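Local structure of vacuolar-sorting protein BRO1 (Saccharomyces cerevisiae, 1ZB1) at residues L73-R85 and Y356-Y368. The protein helps sort cargo proteins into the intralumenal vesicles of multivesicular bodies and recruits the DOA4 deubiquitinase to endosomes. Sequence-based numbering, arbitrary orientation.
Sequences LKYYSFLEHLYFR and YMQDVANKYDSLY
Phe78 and Tyr368 carry the polar and much of the aromatic part of this helix-helix contact in the Bro1 domain. The hydroxyl of Tyr368 donates to the backbone carbonyl of Phe78 (OH to O 2.7 Å), in the carbonyl plane on a lone pair; the same oxygen also takes the helical N-H of Leu82, so two donors grip it. The bond fixes the far end of the Tyr368 ring, a knob among Phe78, His81, Leu82 and Arg85. At one end of the contact, Arg85 lays its guanidinium face over CD1 of Tyr368, while its NH1 turns back to the carbonyl of His81 in its own helix. A water accepts a weak bond from Arg85 NH2 and donates to Ala361 O and Asp365 OD2, bridging the helices.

Among the rings, Phe78 points its edge at the face of Tyr364, planes at 77°, and lies slid past Tyr368 with little overlap. Its CG stands anti to the backbone N (chi1 168°), which brings the ring close to Tyr364 and Tyr368. The imidazole of His81 is sandwiched: Met357 CE covers one face, 3.6 Å from the ring centroid, and Ala361 CB the opposite one. Met357 is bent at chi2 and chi3, which brings that methyl over the ring, where it also meets Glu80 CG and Phe84 CE2. Leu73 CB sits squarely over the Tyr356 ring, 3.7 Å from its centroid.

Val360 fills the middle, its CG1 against the backbone of Phe78 and CG2 against Ser77 CB. The segment axes approach to 8.8 Å and cross at -63°, packing knobs into holes. Helix 46-58 adds Leu52 against Phe78 and Thr49 against Leu367, whereas helix 118-139 packs on helix 65-86 through Tyr76 and Leu79.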
ATOM      1  N   LEU A  73       0.576   9.753 -13.810  1.00 14.82           N
ATOM      2  CA  LEU A  73       1.580   8.914 -14.471  1.00 14.45           C
ATOM      3  C   LEU A  73       2.160   9.671 -15.668  1.00 15.68           C
ATOM      4  O   LEU A  73       3.362   9.608 -15.926  1.00 13.01           O
ATOM      5  CB  LEU A  73       0.971   7.594 -14.964  1.00 16.48           C
ATOM      6  CG  LEU A  73       0.918   6.300 -14.140  1.00 21.47           C
ATOM      7  CD1 LEU A  73       1.903   6.337 -12.996  1.00 20.56           C
ATOM      8  CD2 LEU A  73      -0.498   6.063 -13.647  1.00 20.61           C
ATOM      9  N   LYS A  74       1.304  10.380 -16.404  1.00 17.22           N
ATOM     10  CA  LYS A  74       1.765  11.154 -17.555  1.00 17.03           C
ATOM     11  C   LYS A  74       2.633  12.332 -17.111  1.00 17.13           C
ATOM     12  O   LYS A  74       3.655  12.649 -17.742  1.00 15.02           O
ATOM     13  CB  LYS A  74       0.569  11.657 -18.376  1.00 19.70           C
ATOM     14  CG  LYS A  74      -0.162  10.531 -19.104  1.00 23.00           C
ATOM     15  CD  LYS A  74      -1.291  11.038 -19.997  1.00 27.28           C
ATOM     16  CE  LYS A  74      -1.861   9.885 -20.834  1.00 32.18           C
ATOM     17  NZ  LYS A  74      -3.036  10.272 -21.663  1.00 37.82           N
ATOM     18  N   TYR A  75       2.235  12.983 -16.025  1.00 14.89           N
ATOM     19  CA  TYR A  75       3.018  14.110 -15.525  1.00 16.77           C
ATOM     20  C   TYR A  75       4.370  13.612 -14.996  1.00 16.35           C
ATOM     21  O   TYR A  75       5.386  14.274 -15.189  1.00 16.59           O
ATOM     22  CB  TYR A  75       2.255  14.867 -14.426  1.00 15.85           C
ATOM     23  CG  TYR A  75       2.963  16.129 -13.960  1.00 15.23           C
ATOM     24  CD1 TYR A  75       3.329  17.119 -14.872  1.00 15.60           C
ATOM     25  CD2 TYR A  75       3.305  16.311 -12.615  1.00 15.46           C
ATOM     26  CE1 TYR A  75       4.029  18.257 -14.463  1.00 16.03           C
ATOM     27  CE2 TYR A  75       4.001  17.455 -12.194  1.00 13.82           C
ATOM     28  CZ  TYR A  75       4.361  18.416 -13.125  1.00 16.44           C
ATOM     29  OH  TYR A  75       5.085  19.522 -12.742  1.00 15.35           O
ATOM     30  N   TYR A  76       4.390  12.458 -14.328  1.00 16.92           N
ATOM     31  CA  TYR A  76       5.660  11.923 -13.820  1.00 15.89           C
ATOM     32  C   TYR A  76       6.575  11.643 -15.016  1.00 17.02           C
ATOM     33  O   TYR A  76       7.777  11.941 -14.976  1.00 16.49           O
ATOM     34  CB  TYR A  76       5.454  10.622 -13.027  1.00 16.53           C
ATOM     35  CG  TYR A  76       6.689  10.185 -12.237  1.00 16.94           C
ATOM     36  CD1 TYR A  76       6.851  10.553 -10.901  1.00 17.98           C
ATOM     37  CD2 TYR A  76       7.706   9.443 -12.840  1.00 17.97           C
ATOM     38  CE1 TYR A  76       7.997  10.192 -10.177  1.00 15.68           C
ATOM     39  CE2 TYR A  76       8.863   9.077 -12.132  1.00 16.59           C
ATOM     40  CZ  TYR A  76       9.000   9.454 -10.801  1.00 19.06           C
ATOM     41  OH  TYR A  76      10.131   9.091 -10.090  1.00 16.85           O
ATOM     42  N   SER A  77       6.007  11.083 -16.084  1.00 17.62           N
ATOM     43  CA  SER A  77       6.797  10.789 -17.280  1.00 18.34           C
ATOM     44  C   SER A  77       7.470  12.058 -17.781  1.00 17.16           C
ATOM     45  O   SER A  77       8.645  12.039 -18.140  1.00 17.70           O
ATOM     46  CB  SER A  77       5.928  10.194 -18.397  1.00 20.81           C
ATOM     47  OG  SER A  77       5.468   8.898 -18.046  1.00 25.78           O
ATOM     48  N   PHE A  78       6.724  13.158 -17.806  1.00 15.83           N
ATOM     49  CA  PHE A  78       7.269  14.438 -18.254  1.00 15.26           C
ATOM     50  C   PHE A  78       8.482  14.794 -17.405  1.00 17.72           C
ATOM     51  O   PHE A  78       9.522  15.208 -17.918  1.00 17.57           O
ATOM     52  CB  PHE A  78       6.233  15.555 -18.107  1.00 15.55           C
ATOM     53  CG  PHE A  78       6.816  16.933 -18.279  1.00 15.60           C
ATOM     54  CD1 PHE A  78       7.031  17.459 -19.549  1.00 16.56           C
ATOM     55  CD2 PHE A  78       7.225  17.672 -17.170  1.00 14.16           C
ATOM     56  CE1 PHE A  78       7.647  18.703 -19.717  1.00 17.88           C
ATOM     57  CE2 PHE A  78       7.842  18.914 -17.332  1.00 13.85           C
ATOM     58  CZ  PHE A  78       8.054  19.428 -18.607  1.00 16.11           C
ATOM     59  N   LEU A  79       8.318  14.645 -16.095  1.00 17.45           N
ATOM     60  CA  LEU A  79       9.371  14.946 -15.122  1.00 18.98           C
ATOM     61  C   LEU A  79      10.591  14.048 -15.268  1.00 19.91           C
ATOM     62  O   LEU A  79      11.727  14.514 -15.146  1.00 20.18           O
ATOM     63  CB  LEU A  79       8.827  14.780 -13.702  1.00 19.51           C
ATOM     64  CG  LEU A  79       8.296  15.937 -12.852  1.00 22.51           C
ATOM     65  CD1 LEU A  79       8.044  17.202 -13.657  1.00 18.42           C
ATOM     66  CD2 LEU A  79       7.054  15.448 -12.151  1.00 17.57           C
ATOM     67  N   GLU A  80      10.354  12.759 -15.496  1.00 20.28           N
ATOM     68  CA  GLU A  80      11.450  11.808 -15.627  1.00 22.59           C
ATOM     69  C   GLU A  80      12.311  12.130 -16.851  1.00 22.62           C
ATOM     70  O   GLU A  80      13.545  12.116 -16.772  1.00 22.19           O
ATOM     71  CB  GLU A  80      10.905  10.373 -15.704  1.00 22.13           C
ATOM     72  CG  GLU A  80      11.981   9.303 -15.611  1.00 26.29           C
ATOM     73  CD  GLU A  80      12.719   9.321 -14.279  1.00 30.32           C
ATOM     74  OE1 GLU A  80      13.208  10.399 -13.870  1.00 33.10           O
ATOM     75  OE2 GLU A  80      12.825   8.253 -13.647  1.00 32.43           O
ATOM     76  N   HIS A  81      11.669  12.420 -17.978  1.00 23.00           N
ATOM     77  CA  HIS A  81      12.407  12.768 -19.188  1.00 23.62           C
ATOM     78  C   HIS A  81      13.139  14.098 -19.000  1.00 23.26           C
ATOM     79  O   HIS A  81      14.239  14.281 -19.519  1.00 23.05           O
ATOM     80  CB  HIS A  81      11.469  12.872 -20.397  1.00 23.97           C
ATOM     81  CG  HIS A  81      11.085  11.551 -20.986  1.00 26.50           C
ATOM     82  ND1 HIS A  81       9.812  11.030 -20.884  1.00 26.41           N
ATOM     83  CD2 HIS A  81      11.804  10.649 -21.696  1.00 25.70           C
ATOM     84  CE1 HIS A  81       9.763   9.865 -21.506  1.00 25.86           C
ATOM     85  NE2 HIS A  81      10.959   9.610 -22.006  1.00 26.58           N
ATOM     86  N   LEU A  82      12.519  15.025 -18.269  1.00 22.74           N
ATOM     87  CA  LEU A  82      13.132  16.325 -18.011  1.00 23.32           C
ATOM     88  C   LEU A  82      14.394  16.102 -17.181  1.00 24.37           C
ATOM     89  O   LEU A  82      15.435  16.721 -17.422  1.00 23.89           O
ATOM     90  CB  LEU A  82      12.166  17.234 -17.239  1.00 23.85           C
ATOM     91  CG  LEU A  82      12.661  18.644 -16.891  1.00 23.55           C
ATOM     92  CD1 LEU A  82      13.021  19.406 -18.160  1.00 22.38           C
ATOM     93  CD2 LEU A  82      11.577  19.386 -16.123  1.00 25.18           C
ATOM     94  N   TYR A  83      14.285  15.208 -16.202  1.00 24.91           N
ATOM     95  CA  TYR A  83      15.403  14.884 -15.327  1.00 27.45           C
ATOM     96  C   TYR A  83      16.518  14.165 -16.090  1.00 27.85           C
ATOM     97  O   TYR A  83      17.693  14.386 -15.815  1.00 27.54           O
ATOM     98  CB  TYR A  83      14.919  14.027 -14.155  1.00 30.13           C
ATOM     99  CG  TYR A  83      16.015  13.587 -13.203  1.00 33.87           C
ATOM    100  CD1 TYR A  83      16.546  12.300 -13.269  1.00 35.52           C
ATOM    101  CD2 TYR A  83      16.510  14.455 -12.229  1.00 34.63           C
ATOM    102  CE1 TYR A  83      17.540  11.885 -12.384  1.00 37.62           C
ATOM    103  CE2 TYR A  83      17.507  14.050 -11.341  1.00 37.02           C
ATOM    104  CZ  TYR A  83      18.013  12.763 -11.425  1.00 36.70           C
ATOM    105  OH  TYR A  83      18.981  12.345 -10.539  1.00 39.56           O
ATOM    106  N   PHE A  84      16.154  13.306 -17.040  1.00 28.70           N
ATOM    107  CA  PHE A  84      17.156  12.601 -17.841  1.00 30.21           C
ATOM    108  C   PHE A  84      17.987  13.623 -18.611  1.00 31.56           C
ATOM    109  O   PHE A  84      19.189  13.445 -18.812  1.00 31.93           O
ATOM    110  CB  PHE A  84      16.508  11.670 -18.881  1.00 29.97           C
ATOM    111  CG  PHE A  84      15.844  10.444 -18.307  1.00 31.91           C
ATOM    112  CD1 PHE A  84      16.243   9.906 -17.087  1.00 32.10           C
ATOM    113  CD2 PHE A  84      14.853   9.785 -19.037  1.00 31.66           C
ATOM    114  CE1 PHE A  84      15.667   8.731 -16.602  1.00 31.97           C
ATOM    115  CE2 PHE A  84      14.272   8.608 -18.560  1.00 32.84           C
ATOM    116  CZ  PHE A  84      14.682   8.081 -17.338  1.00 31.62           C
ATOM    117  N   ARG A  85      17.330  14.694 -19.048  1.00 31.71           N
ATOM    118  CA  ARG A  85      17.981  15.736 -19.831  1.00 33.46           C
ATOM    119  C   ARG A  85      18.694  16.836 -19.040  1.00 34.87           C
ATOM    120  O   ARG A  85      19.768  17.288 -19.445  1.00 35.00           O
ATOM    121  CB  ARG A  85      16.954  16.359 -20.780  1.00 34.34           C
ATOM    122  CG  ARG A  85      16.391  15.359 -21.786  1.00 36.83           C
ATOM    123  CD  ARG A  85      15.194  15.914 -22.534  1.00 38.80           C
ATOM    124  NE  ARG A  85      14.728  15.019 -23.592  1.00 41.28           N
ATOM    125  CZ  ARG A  85      14.305  13.771 -23.397  1.00 43.58           C
ATOM    126  NH1 ARG A  85      14.286  13.252 -22.176  1.00 42.64           N
ATOM    127  NH2 ARG A  85      13.887  13.043 -24.428  1.00 45.17           N
ATOM    128  N   TYR A 356       3.860   4.722 -20.235  1.00 24.98           N
ATOM    129  CA  TYR A 356       3.556   6.146 -20.421  1.00 23.77           C
ATOM    130  C   TYR A 356       4.694   7.002 -20.976  1.00 24.38           C
ATOM    131  O   TYR A 356       4.459   8.113 -21.456  1.00 24.56           O
ATOM    132  CB  TYR A 356       3.101   6.766 -19.095  1.00 20.42           C
ATOM    133  CG  TYR A 356       1.876   6.115 -18.504  1.00 20.71           C
ATOM    134  CD1 TYR A 356       1.980   4.968 -17.715  1.00 18.78           C
ATOM    135  CD2 TYR A 356       0.606   6.626 -18.764  1.00 19.85           C
ATOM    136  CE1 TYR A 356       0.833   4.342 -17.197  1.00 19.85           C
ATOM    137  CE2 TYR A 356      -0.539   6.013 -18.256  1.00 20.34           C
ATOM    138  CZ  TYR A 356      -0.418   4.873 -17.477  1.00 19.19           C
ATOM    139  OH  TYR A 356      -1.552   4.257 -16.997  1.00 21.78           O
ATOM    140  N   MET A 357       5.919   6.486 -20.918  1.00 24.15           N
ATOM    141  CA  MET A 357       7.093   7.232 -21.368  1.00 25.63           C
ATOM    142  C   MET A 357       7.167   7.663 -22.845  1.00 27.74           C
ATOM    143  O   MET A 357       7.507   8.810 -23.140  1.00 25.30           O
ATOM    144  CB  MET A 357       8.357   6.451 -20.996  1.00 25.04           C
ATOM    145  CG  MET A 357       8.557   6.279 -19.491  1.00 25.80           C
ATOM    146  SD  MET A 357       8.849   7.839 -18.598  1.00 24.66           S
ATOM    147  CE  MET A 357      10.590   8.056 -18.858  1.00 26.85           C
ATOM    148  N   GLN A 358       6.849   6.758 -23.768  1.00 28.56           N
ATOM    149  CA  GLN A 358       6.909   7.070 -25.201  1.00 30.36           C
ATOM    150  C   GLN A 358       6.124   8.300 -25.674  1.00 29.83           C
ATOM    151  O   GLN A 358       6.701   9.230 -26.243  1.00 28.96           O
ATOM    152  CB  GLN A 358       6.460   5.855 -26.019  1.00 33.68           C
ATOM    153  CG  GLN A 358       7.581   5.142 -26.753  1.00 40.40           C
ATOM    154  CD  GLN A 358       8.222   6.001 -27.833  1.00 42.93           C
ATOM    155  OE1 GLN A 358       8.867   7.011 -27.544  1.00 45.43           O
ATOM    156  NE2 GLN A 358       8.044   5.600 -29.091  1.00 45.87           N
ATOM    157  N   ASP A 359       4.814   8.302 -25.454  1.00 29.50           N
ATOM    158  CA  ASP A 359       3.977   9.418 -25.894  1.00 32.35           C
ATOM    159  C   ASP A 359       4.405  10.775 -25.331  1.00 31.83           C
ATOM    160  O   ASP A 359       4.338  11.797 -26.025  1.00 31.00           O
ATOM    161  CB  ASP A 359       2.504   9.157 -25.545  1.00 36.08           C
ATOM    162  CG  ASP A 359       1.902   8.020 -26.360  1.00 41.66           C
ATOM    163  OD1 ASP A 359       2.159   7.960 -27.585  1.00 43.26           O
ATOM    164  OD2 ASP A 359       1.163   7.192 -25.780  1.00 44.74           O
ATOM    165  N   VAL A 360       4.845  10.785 -24.075  1.00 29.88           N
ATOM    166  CA  VAL A 360       5.279  12.019 -23.433  1.00 29.58           C
ATOM    167  C   VAL A 360       6.578  12.556 -24.035  1.00 28.84           C
ATOM    168  O   VAL A 360       6.720  13.757 -24.240  1.00 28.22           O
ATOM    169  CB  VAL A 360       5.453  11.814 -21.904  1.00 28.16           C
ATOM    170  CG1 VAL A 360       6.190  12.995 -21.291  1.00 29.56           C
ATOM    171  CG2 VAL A 360       4.081  11.668 -21.250  1.00 29.62           C
ATOM    172  N   ALA A 361       7.522  11.667 -24.325  1.00 28.63           N
ATOM    173  CA  ALA A 361       8.791  12.091 -24.908  1.00 29.49           C
ATOM    174  C   ALA A 361       8.576  12.765 -26.262  1.00 30.98           C
ATOM    175  O   ALA A 361       9.257  13.735 -26.600  1.00 31.36           O
ATOM    176  CB  ALA A 361       9.719  10.896 -25.069  1.00 29.05           C
ATOM    177  N   ASN A 362       7.631  12.250 -27.040  1.00 32.36           N
ATOM    178  CA  ASN A 362       7.359  12.815 -28.354  1.00 33.63           C
ATOM    179  C   ASN A 362       6.665  14.166 -28.274  1.00 32.23           C
ATOM    180  O   ASN A 362       7.037  15.109 -28.972  1.00 32.68           O
ATOM    181  CB  ASN A 362       6.506  11.855 -29.186  1.00 35.99           C
ATOM    182  CG  ASN A 362       7.237  10.572 -29.522  1.00 40.32           C
ATOM    183  OD1 ASN A 362       8.421  10.593 -29.874  1.00 44.32           O
ATOM    184  ND2 ASN A 362       6.537   9.449 -29.429  1.00 40.48           N
ATOM    185  N   LYS A 363       5.659  14.252 -27.413  1.00 31.78           N
ATOM    186  CA  LYS A 363       4.898  15.479 -27.245  1.00 31.46           C
ATOM    187  C   LYS A 363       5.726  16.660 -26.738  1.00 30.84           C
ATOM    188  O   LYS A 363       5.542  17.791 -27.188  1.00 28.97           O
ATOM    189  CB  LYS A 363       3.724  15.221 -26.293  1.00 32.71           C
ATOM    190  CG  LYS A 363       2.818  16.411 -26.065  1.00 37.02           C
ATOM    191  CD  LYS A 363       1.594  16.018 -25.245  1.00 40.57           C
ATOM    192  CE  LYS A 363       0.713  17.229 -24.970  1.00 42.75           C
ATOM    193  NZ  LYS A 363      -0.594  16.893 -24.324  1.00 45.71           N
ATOM    194  N   TYR A 364       6.655  16.403 -25.823  1.00 28.33           N
ATOM    195  CA  TYR A 364       7.447  17.487 -25.246  1.00 29.31           C
ATOM    196  C   TYR A 364       8.884  17.688 -25.720  1.00 29.76           C
ATOM    197  O   TYR A 364       9.623  18.482 -25.138  1.00 29.83           O
ATOM    198  CB  TYR A 364       7.424  17.359 -23.719  1.00 27.41           C
ATOM    199  CG  TYR A 364       6.035  17.504 -23.159  1.00 26.66           C
ATOM    200  CD1 TYR A 364       5.279  16.388 -22.797  1.00 27.66           C
ATOM    201  CD2 TYR A 364       5.448  18.760 -23.048  1.00 26.84           C
ATOM    202  CE1 TYR A 364       3.967  16.528 -22.344  1.00 25.94           C
ATOM    203  CE2 TYR A 364       4.144  18.909 -22.600  1.00 27.87           C
ATOM    204  CZ  TYR A 364       3.409  17.796 -22.251  1.00 26.76           C
ATOM    205  OH  TYR A 364       2.116  17.962 -21.812  1.00 27.89           O
ATOM    206  N   ASP A 365       9.278  16.999 -26.785  1.00 30.04           N
ATOM    207  CA  ASP A 365      10.638  17.126 -27.298  1.00 31.03           C
ATOM    208  C   ASP A 365      11.065  18.573 -27.606  1.00 30.68           C
ATOM    209  O   ASP A 365      12.173  18.982 -27.264  1.00 31.05           O
ATOM    210  CB  ASP A 365      10.805  16.251 -28.544  1.00 32.37           C
ATOM    211  CG  ASP A 365      12.238  16.196 -29.024  1.00 33.83           C
ATOM    212  OD1 ASP A 365      12.599  16.979 -29.926  1.00 35.49           O
ATOM    213  OD2 ASP A 365      13.009  15.382 -28.480  1.00 33.65           O
ATOM    214  N   SER A 366      10.192  19.343 -28.249  1.00 31.35           N
ATOM    215  CA  SER A 366      10.510  20.734 -28.580  1.00 31.37           C
ATOM    216  C   SER A 366      10.671  21.582 -27.319  1.00 30.59           C
ATOM    217  O   SER A 366      11.547  22.448 -27.242  1.00 30.22           O
ATOM    218  CB  SER A 366       9.415  21.336 -29.469  1.00 34.16           C
ATOM    219  OG  SER A 366       9.291  20.623 -30.692  1.00 38.91           O
ATOM    220  N   LEU A 367       9.815  21.338 -26.334  1.00 27.69           N
ATOM    221  CA  LEU A 367       9.884  22.074 -25.081  1.00 25.93           C
ATOM    222  C   LEU A 367      11.235  21.795 -24.426  1.00 25.01           C
ATOM    223  O   LEU A 367      11.936  22.729 -24.027  1.00 26.01           O
ATOM    224  CB  LEU A 367       8.725  21.664 -24.157  1.00 22.15           C
ATOM    225  CG  LEU A 367       8.622  22.369 -22.799  1.00 21.34           C
ATOM    226  CD1 LEU A 367       7.207  22.257 -22.265  1.00 18.66           C
ATOM    227  CD2 LEU A 367       9.618  21.764 -21.821  1.00 18.92           C
ATOM    228  N   TYR A 368      11.602  20.516 -24.337  1.00 23.84           N
ATOM    229  CA  TYR A 368      12.879  20.115 -23.735  1.00 23.61           C
ATOM    230  C   TYR A 368      14.073  20.763 -24.444  1.00 26.06           C
ATOM    231  O   TYR A 368      14.941  21.361 -23.802  1.00 24.33           O
ATOM    232  CB  TYR A 368      13.052  18.588 -23.793  1.00 23.18           C
ATOM    233  CG  TYR A 368      12.082  17.772 -22.950  1.00 22.75           C
ATOM    234  CD1 TYR A 368      11.626  16.531 -23.401  1.00 22.28           C
ATOM    235  CD2 TYR A 368      11.654  18.212 -21.696  1.00 20.98           C
ATOM    236  CE1 TYR A 368      10.770  15.742 -22.629  1.00 21.36           C
ATOM    237  CE2 TYR A 368      10.793  17.428 -20.909  1.00 21.35           C
ATOM    238  CZ  TYR A 368      10.360  16.192 -21.389  1.00 21.22           C
ATOM    239  OH  TYR A 368       9.518  15.399 -20.637  1.00 21.89           O
TER
HETATM  240  O   HOH W   1      11.842  13.849 -26.311  1.00 40.47           O